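Long-range contact in alpha-L-arabinofuranosidase B (Aspergillus kawachii, PDB 6SXT), which hydrolyses terminal non-reducing alpha-L-arabinofuranoside residues from arabinoxylan, L-arabinan and arabinogalactan, contributing to the breakdown of plant hemicellulose: residues G153-A167 and M179-G191. Sequence-based numbering, arbitrary orientation.
With NAG (2-acetamido-2-deoxy-beta-D-glucopyranose), chain B; LXE ([(1~{S},2~{S},3~{S},4~{S})-2-(hydroxymethyl)-3,4-bis(oxidanyl)cyclopentyl]azanium), chain G.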
ATOM      1  N   GLY A 153      -9.778   3.351  -0.573  1.00 16.20           N
ATOM      2  CA  GLY A 153     -10.854   2.622   0.087  1.00 16.79           C
ATOM      3  C   GLY A 153     -11.102   1.232  -0.464  1.00 18.49           C
ATOM      4  O   GLY A 153     -11.912   0.505   0.115  1.00 20.56           O
ATOM      5  N   THR A 154     -10.446   0.830  -1.538  1.00 15.91           N
ATOM      6  CA  THR A 154     -10.609  -0.486  -2.178  1.00 16.50           C
ATOM      7  C   THR A 154      -9.434  -1.402  -1.845  1.00 18.49           C
ATOM      8  O   THR A 154      -9.476  -2.592  -2.253  1.00 19.73           O
ATOM      9  CB  THR A 154     -10.813  -0.386  -3.693  1.00 18.07           C
ATOM     10  OG1 THR A 154      -9.583  -0.069  -4.332  1.00 18.31           O
ATOM     11  CG2 THR A 154     -11.888   0.611  -4.011  1.00 20.69           C
ATOM     12  N   HIS A 155      -8.364  -0.908  -1.197  1.00 16.00           N
ATOM     13  CA  HIS A 155      -7.164  -1.720  -0.914  1.00 16.36           C
ATOM     14  C   HIS A 155      -7.104  -1.991   0.576  1.00 16.99           C
ATOM     15  O   HIS A 155      -6.789  -1.081   1.317  1.00 16.16           O
ATOM     16  CB  HIS A 155      -5.889  -1.000  -1.406  1.00 15.34           C
ATOM     17  CG  HIS A 155      -4.658  -1.792  -1.194  1.00 16.32           C
ATOM     18  ND1 HIS A 155      -3.433  -1.204  -0.965  1.00 15.41           N
ATOM     19  CD2 HIS A 155      -4.446  -3.144  -1.209  1.00 16.30           C
ATOM     20  CE1 HIS A 155      -2.529  -2.153  -0.828  1.00 16.20           C
ATOM     21  NE2 HIS A 155      -3.123  -3.384  -0.956  1.00 15.64           N
ATOM     22  N   TYR A 156      -7.478  -3.185   1.022  1.00 15.55           N
ATOM     23  CA  TYR A 156      -7.648  -3.437   2.460  1.00 16.34           C
ATOM     24  C   TYR A 156      -7.730  -4.945   2.644  1.00 16.58           C
ATOM     25  O   TYR A 156      -7.972  -5.677   1.683  1.00 17.04           O
ATOM     26  CB  TYR A 156      -8.888  -2.730   3.031  1.00 17.06           C
ATOM     27  CG  TYR A 156     -10.168  -3.272   2.465  1.00 17.09           C
ATOM     28  CD1 TYR A 156     -10.820  -4.306   3.106  1.00 18.50           C
ATOM     29  CD2 TYR A 156     -10.737  -2.736   1.317  1.00 18.43           C
ATOM     30  CE1 TYR A 156     -12.005  -4.851   2.604  1.00 20.81           C
ATOM     31  CE2 TYR A 156     -11.923  -3.252   0.820  1.00 21.52           C
ATOM     32  CZ  TYR A 156     -12.545  -4.321   1.449  1.00 23.80           C
ATOM     33  OH  TYR A 156     -13.713  -4.796   0.932  1.00 23.70           O
ATOM     34  N   ASN A 157      -7.632  -5.366   3.891  1.00 16.57           N
ATOM     35  CA  ASN A 157      -8.010  -6.751   4.261  1.00 18.75           C
ATOM     36  C   ASN A 157      -8.601  -6.710   5.661  1.00 18.10           C
ATOM     37  O   ASN A 157      -9.018  -5.637   6.146  1.00 18.41           O
ATOM     38  CB  ASN A 157      -6.849  -7.703   3.998  1.00 18.28           C
ATOM     39  CG  ASN A 157      -5.682  -7.555   4.962  1.00 17.29           C
ATOM     40  OD1 ASN A 157      -5.799  -6.828   5.950  1.00 19.27           O
ATOM     41  ND2 ASN A 157      -4.582  -8.226   4.640  1.00 19.16           N
ATOM     42  N   ASP A 158      -8.683  -7.894   6.302  1.00 19.13           N
ATOM     43  CA  ASP A 158      -9.362  -8.045   7.594  1.00 19.85           C
ATOM     44  C   ASP A 158      -8.340  -8.444   8.647  1.00 20.71           C
ATOM     45  O   ASP A 158      -8.772  -8.746   9.791  1.00 21.77           O
ATOM     46  CB  ASP A 158     -10.505  -9.062   7.456  1.00 21.11           C
ATOM     47  CG  ASP A 158     -10.062 -10.417   6.959  1.00 26.81           C
ATOM     48  OD1 ASP A 158      -8.877 -10.623   6.795  1.00 26.36           O
ATOM     49  OD2 ASP A 158     -10.968 -11.282   6.749  1.00 25.60           O
ATOM     50  N   ALA A 159      -7.046  -8.325   8.357  1.00 20.42           N
ATOM     51  CA  ALA A 159      -5.966  -8.717   9.288  1.00 20.08           C
ATOM     52  C   ALA A 159      -5.505  -7.506  10.078  1.00 21.90           C
ATOM     53  O   ALA A 159      -5.592  -6.381   9.596  1.00 21.31           O
ATOM     54  CB  ALA A 159      -4.858  -9.343   8.538  1.00 21.60           C
ATOM     55  N   CYS A 160      -5.014  -7.693  11.287  1.00 18.82           N
ATOM     56  CA  CYS A 160      -4.569  -6.555  12.104  1.00 19.27           C
ATOM     57  C   CYS A 160      -3.200  -6.101  11.602  1.00 19.23           C
ATOM     58  O   CYS A 160      -2.307  -6.936  11.448  1.00 20.18           O
ATOM     59  CB  CYS A 160      -4.457  -6.933  13.560  1.00 21.50           C
ATOM     60  SG  CYS A 160      -4.054  -5.521  14.590  1.00 23.37           S
ATOM     61  N   CYS A 161      -2.994  -4.812  11.321  1.00 18.17           N
ATOM     62  CA  CYS A 161      -3.964  -3.735  11.361  1.00 18.58           C
ATOM     63  C   CYS A 161      -3.453  -2.620  10.445  1.00 17.84           C
ATOM     64  O   CYS A 161      -2.260  -2.303  10.532  1.00 18.59           O
ATOM     65  CB  CYS A 161      -4.156  -3.063  12.716  1.00 18.37           C
ATOM     66  SG  CYS A 161      -5.265  -3.940  13.875  1.00 22.27           S
ATOM     67  N   PHE A 162      -4.289  -2.086   9.558  1.00 16.83           N
ATOM     68  CA  PHE A 162      -3.808  -1.012   8.646  1.00 16.05           C
ATOM     69  C   PHE A 162      -4.096   0.316   9.337  1.00 15.50           C
ATOM     70  O   PHE A 162      -5.212   0.867   9.208  1.00 15.74           O
ATOM     71  CB  PHE A 162      -4.475  -1.092   7.269  1.00 15.47           C
ATOM     72  CG  PHE A 162      -3.878  -0.068   6.346  1.00 16.09           C
ATOM     73  CD1 PHE A 162      -2.608  -0.272   5.866  1.00 15.65           C
ATOM     74  CD2 PHE A 162      -4.522   1.133   6.062  1.00 18.22           C
ATOM     75  CE1 PHE A 162      -1.975   0.657   5.063  1.00 16.75           C
ATOM     76  CE2 PHE A 162      -3.882   2.087   5.272  1.00 19.15           C
ATOM     77  CZ  PHE A 162      -2.628   1.837   4.778  1.00 17.27           C
ATOM     78  N   ASP A 163      -3.135   0.801  10.095  1.00 15.00           N
ATOM     79  CA  ASP A 163      -3.287   1.977  10.960  1.00 15.24           C
ATOM     80  C   ASP A 163      -2.426   3.157  10.492  1.00 15.74           C
ATOM     81  O   ASP A 163      -1.370   2.974   9.903  1.00 17.37           O
ATOM     82  CB  ASP A 163      -2.962   1.745  12.423  1.00 16.96           C
ATOM     83  CG  ASP A 163      -3.889   0.843  13.186  1.00 18.93           C
ATOM     84  OD1 ASP A 163      -4.871   0.345  12.623  1.00 17.51           O
ATOM     85  OD2 ASP A 163      -3.544   0.597  14.416  1.00 18.86           O
ATOM     86  N   TYR A 164      -2.863   4.351  10.849  1.00 15.30           N
ATOM     87  CA  TYR A 164      -2.024   5.559  10.775  1.00 14.52           C
ATOM     88  C   TYR A 164      -2.339   6.383  12.004  1.00 14.79           C
ATOM     89  O   TYR A 164      -3.511   6.774  12.222  1.00 15.22           O
ATOM     90  CB  TYR A 164      -2.288   6.394   9.518  1.00 13.85           C
ATOM     91  CG  TYR A 164      -1.525   7.689   9.480  1.00 13.41           C
ATOM     92  CD1 TYR A 164      -0.141   7.691   9.404  1.00 14.31           C
ATOM     93  CD2 TYR A 164      -2.146   8.931   9.579  1.00 14.21           C
ATOM     94  CE1 TYR A 164       0.594   8.862   9.375  1.00 14.11           C
ATOM     95  CE2 TYR A 164      -1.437  10.118   9.528  1.00 15.36           C
ATOM     96  CZ  TYR A 164      -0.051  10.100   9.428  1.00 15.01           C
ATOM     97  OH  TYR A 164       0.628  11.290   9.413  1.00 15.18           O
ATOM     98  N   GLY A 165      -1.320   6.652  12.828  1.00 14.17           N
ATOM     99  CA  GLY A 165      -1.484   7.555  13.963  1.00 15.35           C
ATOM    100  C   GLY A 165      -0.659   7.194  15.176  1.00 15.78           C
ATOM    101  O   GLY A 165       0.455   6.702  15.051  1.00 15.78           O
ATOM    102  N   ASN A 166      -1.204   7.481  16.355  1.00 16.60           N
ATOM    103  CA  ASN A 166      -0.457   7.553  17.627  1.00 15.87           C
ATOM    104  C   ASN A 166      -0.344   6.150  18.226  1.00 17.04           C
ATOM    105  O   ASN A 166      -1.374   5.436  18.314  1.00 16.63           O
ATOM    106  CB  ASN A 166      -1.197   8.490  18.578  1.00 16.78           C
ATOM    107  CG  ASN A 166      -0.358   9.075  19.697  1.00 16.70           C
ATOM    108  OD1 ASN A 166       0.358   8.316  20.369  1.00 16.98           O
ATOM    109  ND2 ASN A 166      -0.399  10.383  19.876  1.00 17.44           N
ATOM    110  N   ALA A 167       0.865   5.753  18.617  1.00 16.41           N
ATOM    111  CA  ALA A 167       1.091   4.402  19.122  1.00 16.66           C
ATOM    112  C   ALA A 167       2.177   4.352  20.196  1.00 17.59           C
ATOM    113  O   ALA A 167       2.651   5.381  20.621  1.00 18.78           O
ATOM    114  CB  ALA A 167       1.345   3.463  18.000  1.00 19.88           C
ATOM    115  N   MET A 179      -2.941   3.738  22.406  1.00 20.95           N
ATOM    116  CA  MET A 179      -2.952   4.006  20.947  1.00 20.48           C
ATOM    117  C   MET A 179      -4.123   4.926  20.655  1.00 18.49           C
ATOM    118  O   MET A 179      -5.161   4.911  21.342  1.00 18.12           O
ATOM    119  CB  MET A 179      -3.166   2.723  20.140  1.00 20.46           C
ATOM    120  CG  MET A 179      -1.887   1.971  19.928  1.00 30.04           C
ATOM    121  SD  MET A 179      -2.146   0.429  19.059  1.00 32.25           S
ATOM    122  CE  MET A 179      -2.487   1.143  17.446  1.00 31.64           C
ATOM    123  N   GLU A 180      -3.980   5.710  19.600  1.00 16.79           N
ATOM    124  CA  GLU A 180      -5.131   6.376  18.964  1.00 15.51           C
ATOM    125  C   GLU A 180      -4.767   6.594  17.491  1.00 16.54           C
ATOM    126  O   GLU A 180      -3.975   7.540  17.185  1.00 15.95           O
ATOM    127  CB  GLU A 180      -5.382   7.697  19.637  1.00 17.10           C
ATOM    128  CG  GLU A 180      -6.641   8.402  19.137  1.00 16.98           C
ATOM    129  CD  GLU A 180      -6.964   9.624  19.964  1.00 18.81           C
ATOM    130  OE1 GLU A 180      -6.220  10.613  19.926  1.00 19.45           O
ATOM    131  OE2 GLU A 180      -8.010   9.550  20.697  1.00 20.92           O
ATOM    132  N   ALA A 181      -5.269   5.712  16.654  1.00 15.52           N
ATOM    133  CA  ALA A 181      -4.891   5.709  15.233  1.00 14.83           C
ATOM    134  C   ALA A 181      -6.096   5.369  14.368  1.00 15.89           C
ATOM    135  O   ALA A 181      -7.010   4.633  14.746  1.00 16.16           O
ATOM    136  CB  ALA A 181      -3.766   4.730  15.036  1.00 14.93           C
ATOM    137  N   ILE A 182      -6.099   5.970  13.182  1.00 15.35           N
ATOM    138  CA  ILE A 182      -6.988   5.566  12.074  1.00 14.74           C
ATOM    139  C   ILE A 182      -6.749   4.113  11.728  1.00 15.27           C
ATOM    140  O   ILE A 182      -5.596   3.731  11.521  1.00 16.06           O
ATOM    141  CB  ILE A 182      -6.771   6.469  10.858  1.00 14.82           C
ATOM    142  CG1 ILE A 182      -7.091   7.920  11.164  1.00 15.78           C
ATOM    143  CG2 ILE A 182      -7.563   5.931   9.673  1.00 16.77           C
ATOM    144  CD1 ILE A 182      -6.510   8.880  10.119  1.00 16.64           C
ATOM    145  N   TYR A 183      -7.820   3.371  11.557  1.00 15.40           N
ATOM    146  CA  TYR A 183      -7.795   2.027  10.981  1.00 14.74           C
ATOM    147  C   TYR A 183      -8.710   2.008   9.745  1.00 15.14           C
ATOM    148  O   TYR A 183      -9.801   2.586   9.786  1.00 16.03           O
ATOM    149  CB  TYR A 183      -8.314   0.993  12.003  1.00 15.55           C
ATOM    150  CG  TYR A 183      -8.586  -0.345  11.372  1.00 15.89           C
ATOM    151  CD1 TYR A 183      -7.586  -1.304  11.265  1.00 16.58           C
ATOM    152  CD2 TYR A 183      -9.828  -0.682  10.857  1.00 17.03           C
ATOM    153  CE1 TYR A 183      -7.786  -2.504  10.615  1.00 16.52           C
ATOM    154  CE2 TYR A 183     -10.044  -1.881  10.211  1.00 16.97           C
ATOM    155  CZ  TYR A 183      -9.035  -2.811  10.091  1.00 17.09           C
ATOM    156  OH  TYR A 183      -9.216  -3.985   9.397  1.00 19.54           O
ATOM    157  N   LEU A 184      -8.295   1.324   8.701  1.00 15.33           N
ATOM    158  CA  LEU A 184      -9.168   1.053   7.532  1.00 15.78           C
ATOM    159  C   LEU A 184      -9.037  -0.404   7.130  1.00 16.53           C
ATOM    160  O   LEU A 184      -7.941  -0.844   6.805  1.00 17.46           O
ATOM    161  CB  LEU A 184      -8.850   1.966   6.348  1.00 16.07           C
ATOM    162  CG  LEU A 184      -9.733   1.739   5.128  1.00 17.21           C
ATOM    163  CD1 LEU A 184     -11.198   2.011   5.382  1.00 20.64           C
ATOM    164  CD2 LEU A 184      -9.239   2.593   3.971  1.00 19.12           C
ATOM    165  N   GLY A 185     -10.173  -1.122   7.107  1.00 17.07           N
ATOM    166  CA  GLY A 185     -10.180  -2.523   6.711  1.00 15.86           C
ATOM    167  C   GLY A 185     -11.489  -3.173   7.143  1.00 17.36           C
ATOM    168  O   GLY A 185     -12.376  -2.492   7.603  1.00 17.39           O
ATOM    169  N   ASN A 186     -11.582  -4.491   6.935  1.00 17.36           N
ATOM    170  CA  ASN A 186     -12.855  -5.154   7.317  1.00 18.29           C
ATOM    171  C   ASN A 186     -12.582  -6.187   8.389  1.00 23.00           C
ATOM    172  O   ASN A 186     -13.307  -7.176   8.412  1.00 22.40           O
ATOM    173  CB  ASN A 186     -13.610  -5.731   6.128  1.00 18.43           C
ATOM    174  CG  ASN A 186     -13.022  -6.977   5.515  1.00 19.41           C
ATOM    175  OD1 ASN A 186     -11.839  -7.065   5.196  1.00 19.38           O
ATOM    176  ND2 ASN A 186     -13.897  -8.006   5.324  1.00 20.13           N
ATOM    177  N   SER A 187     -11.614  -5.946   9.247  1.00 20.90           N
ATOM    178  CA  SER A 187     -11.537  -6.688  10.519  1.00 23.04           C
ATOM    179  C   SER A 187     -12.899  -6.668  11.194  1.00 21.88           C
ATOM    180  O   SER A 187     -13.500  -5.594  11.367  1.00 21.35           O
ATOM    181  CB  SER A 187     -10.499  -6.083  11.425  1.00 24.30           C
ATOM    182  OG  SER A 187     -10.526  -6.793  12.672  1.00 23.77           O
ATOM    183  N   THR A 188     -13.352  -7.816  11.758  1.00 24.64           N
ATOM    184  CA  THR A 188     -14.498  -7.807  12.699  1.00 25.27           C
ATOM    185  C   THR A 188     -14.120  -8.507  14.012  1.00 26.04           C
ATOM    186  O   THR A 188     -15.064  -8.840  14.788  1.00 27.30           O
ATOM    187  CB  THR A 188     -15.729  -8.482  12.073  1.00 26.30           C
ATOM    188  OG1 THR A 188     -15.364  -9.829  11.826  1.00 27.38           O
ATOM    189  CG2 THR A 188     -16.140  -7.853  10.751  1.00 26.68           C
ATOM    190  N   THR A 189     -12.835  -8.583  14.302  1.00 27.55           N
ATOM    191  CA  THR A 189     -12.320  -9.159  15.575  1.00 27.15           C
ATOM    192  C   THR A 189     -12.789  -8.333  16.760  1.00 33.50           C
ATOM    193  O   THR A 189     -13.141  -8.898  17.823  1.00 29.95           O
ATOM    194  CB  THR A 189     -10.799  -9.285  15.516  1.00 27.62           C
ATOM    195  OG1 THR A 189     -10.483 -10.091  14.386  1.00 30.89           O
ATOM    196  CG2 THR A 189     -10.197  -9.812  16.793  1.00 30.72           C
ATOM    197  N   TRP A 190     -12.807  -7.021  16.615  1.00 23.75           N
ATOM    198  CA  TRP A 190     -13.254  -6.074  17.642  1.00 24.46           C
ATOM    199  C   TRP A 190     -14.498  -5.346  17.134  1.00 28.70           C
ATOM    200  O   TRP A 190     -15.620  -5.867  17.207  1.00 31.16           O
ATOM    201  CB  TRP A 190     -12.064  -5.156  17.986  1.00 23.65           C
ATOM    202  CG  TRP A 190     -10.824  -5.863  18.443  1.00 23.86           C
ATOM    203  CD1 TRP A 190     -10.534  -6.273  19.726  1.00 26.96           C
ATOM    204  CD2 TRP A 190      -9.663  -6.189  17.658  1.00 23.75           C
ATOM    205  NE1 TRP A 190      -9.296  -6.857  19.756  1.00 25.89           N
ATOM    206  CE2 TRP A 190      -8.741  -6.846  18.501  1.00 26.78           C
ATOM    207  CE3 TRP A 190      -9.331  -6.053  16.283  1.00 24.39           C
ATOM    208  CZ2 TRP A 190      -7.504  -7.299  18.035  1.00 25.19           C
ATOM    209  CZ3 TRP A 190      -8.097  -6.476  15.837  1.00 26.05           C
ATOM    210  CH2 TRP A 190      -7.199  -7.112  16.704  1.00 29.40           C
ATOM    211  N   GLY A 191     -14.337  -4.163  16.586  1.00 22.67           N
ATOM    212  CA  GLY A 191     -15.448  -3.357  16.115  1.00 22.13           C
ATOM    213  C   GLY A 191     -15.722  -3.615  14.649  1.00 20.58           C
ATOM    214  O   GLY A 191     -14.848  -4.091  13.952  1.00 21.01           O
TER
HETATM  215  C1  NAG B   1     -13.459  -9.231   4.651  1.00 21.02           C
HETATM  216  C2  NAG B   1     -14.146 -10.423   5.379  1.00 22.85           C
HETATM  217  C3  NAG B   1     -13.891 -11.719   4.597  1.00 27.37           C
HETATM  218  C4  NAG B   1     -14.343 -11.583   3.163  1.00 27.03           C
HETATM  219  C5  NAG B   1     -13.637 -10.304   2.607  1.00 25.69           C
HETATM  220  C6  NAG B   1     -13.981 -10.067   1.169  1.00 26.28           C
HETATM  221  C7  NAG B   1     -14.449 -10.543   7.817  1.00 26.52           C
HETATM  222  C8  NAG B   1     -13.711 -10.698   9.076  1.00 26.79           C
HETATM  223  N2  NAG B   1     -13.669 -10.578   6.734  1.00 23.09           N
HETATM  224  O3  NAG B   1     -14.711 -12.725   5.302  1.00 28.33           O
HETATM  225  O4  NAG B   1     -13.843 -12.634   2.340  1.00 31.55           O
HETATM  226  O5  NAG B   1     -14.046  -9.158   3.331  1.00 23.29           O
HETATM  227  O6  NAG B   1     -15.372  -9.934   0.966  1.00 30.05           O
HETATM  228  O7  NAG B   1     -15.672 -10.315   7.797  1.00 30.76           O
HETATM  229  C1' LXE G 507      -2.761  -4.011  20.049  1.00 20.18           C
HETATM  230  C2' LXE G 507      -2.180  -3.467  18.743  1.00 24.70           C
HETATM  231  O2' LXE G 507      -1.210  -2.510  18.973  1.00 26.03           O
HETATM  232  C3' LXE G 507      -3.392  -2.938  18.110  1.00 22.96           C
HETATM  233  O3' LXE G 507      -3.077  -2.561  16.705  1.00 24.15           O
HETATM  234  C4' LXE G 507      -4.294  -4.153  18.148  1.00 23.56           C
HETATM  235  C5' LXE G 507      -5.768  -3.801  18.075  1.00 21.17           C
HETATM  236  O5' LXE G 507      -6.194  -2.852  19.028  1.00 22.55           O
HETATM  237  C6' LXE G 507      -3.897  -4.846  19.512  1.00 24.41           C
HETATM  238  N1' LXE G 507      -3.468  -6.228  19.151  1.00 29.34           N
HETATM  239  O   HOH W   1      -6.839   0.065   3.937  1.00 27.78           O
HETATM  240  O   HOH W   2      -6.778  -3.153   5.740  1.00 17.28           O
HETATM  241  O   HOH W   3      -6.834  -4.456   8.268  1.00 19.04           O
HETATM  242  O   HOH W   4      -8.286  -8.217  12.519  1.00 29.49           O
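Residues 163-166 run antiparallel to strand 180-185, the pairs Y164-I182 and N166-E180 being hydrogen-bonded and D163-Y183 and G165-A181 non-hydrogen-bonded, in the catalytic domain's concanavalin-like beta-sandwich. Y164 and I182 exchange two N-H...O bonds, Y164 N to I182 O being 2.9 Å. At G165 the chain turns a corner, and 166-167 pair onward with strand 273-276.

D163 and Y183 share one face of the sheet. With chi1 at -68°, CG of D163 lies beside its own backbone N, and across the two segments the carboxylate divides its contacts: OD1 meets the Y183 ring edge 3.5 Å from CD1, the two planes 85° apart, while OD2 lies 3.3 Å from M179 CE. OD1 is buried without a polar partner. The side chain of the substrate-binding D203 also approaches that of D163, to about 2 Å between nearest atoms. The bend at chi3 of M179 swings CE to OD2 of D163, while SD lies 3.1 Å from O2' of the bound inhibitor-derived cyclopentyl group LXE, which D203, E205, N207 and D281 hold by hydrogen bonds. The cis peptide between C160 and C161 and their vicinal disulfide form another part of this pocket, both sulfurs meeting W190 obliquely. The indole is sandwiched, T189 CG2 over one face and LXE C5' against the opposite one.

Farther along, N186 N donates to N157 O, and N157 OD1 accepts from A159 N in an Asx turn, while its ND2 donates to G285 O. Water 3 links Y183 OH to A159 O, and the same hydroxyl accepts from S187 N. At the glycosylated end, Y156 presents its ring edge to N186 OD1, nearly perpendicular to the amide. D158 lies alongside N186, whose ND2 carries the NAG; the sugar's N2 donates to D158 OD2 at 2.8 Å, nearly straight at 165°.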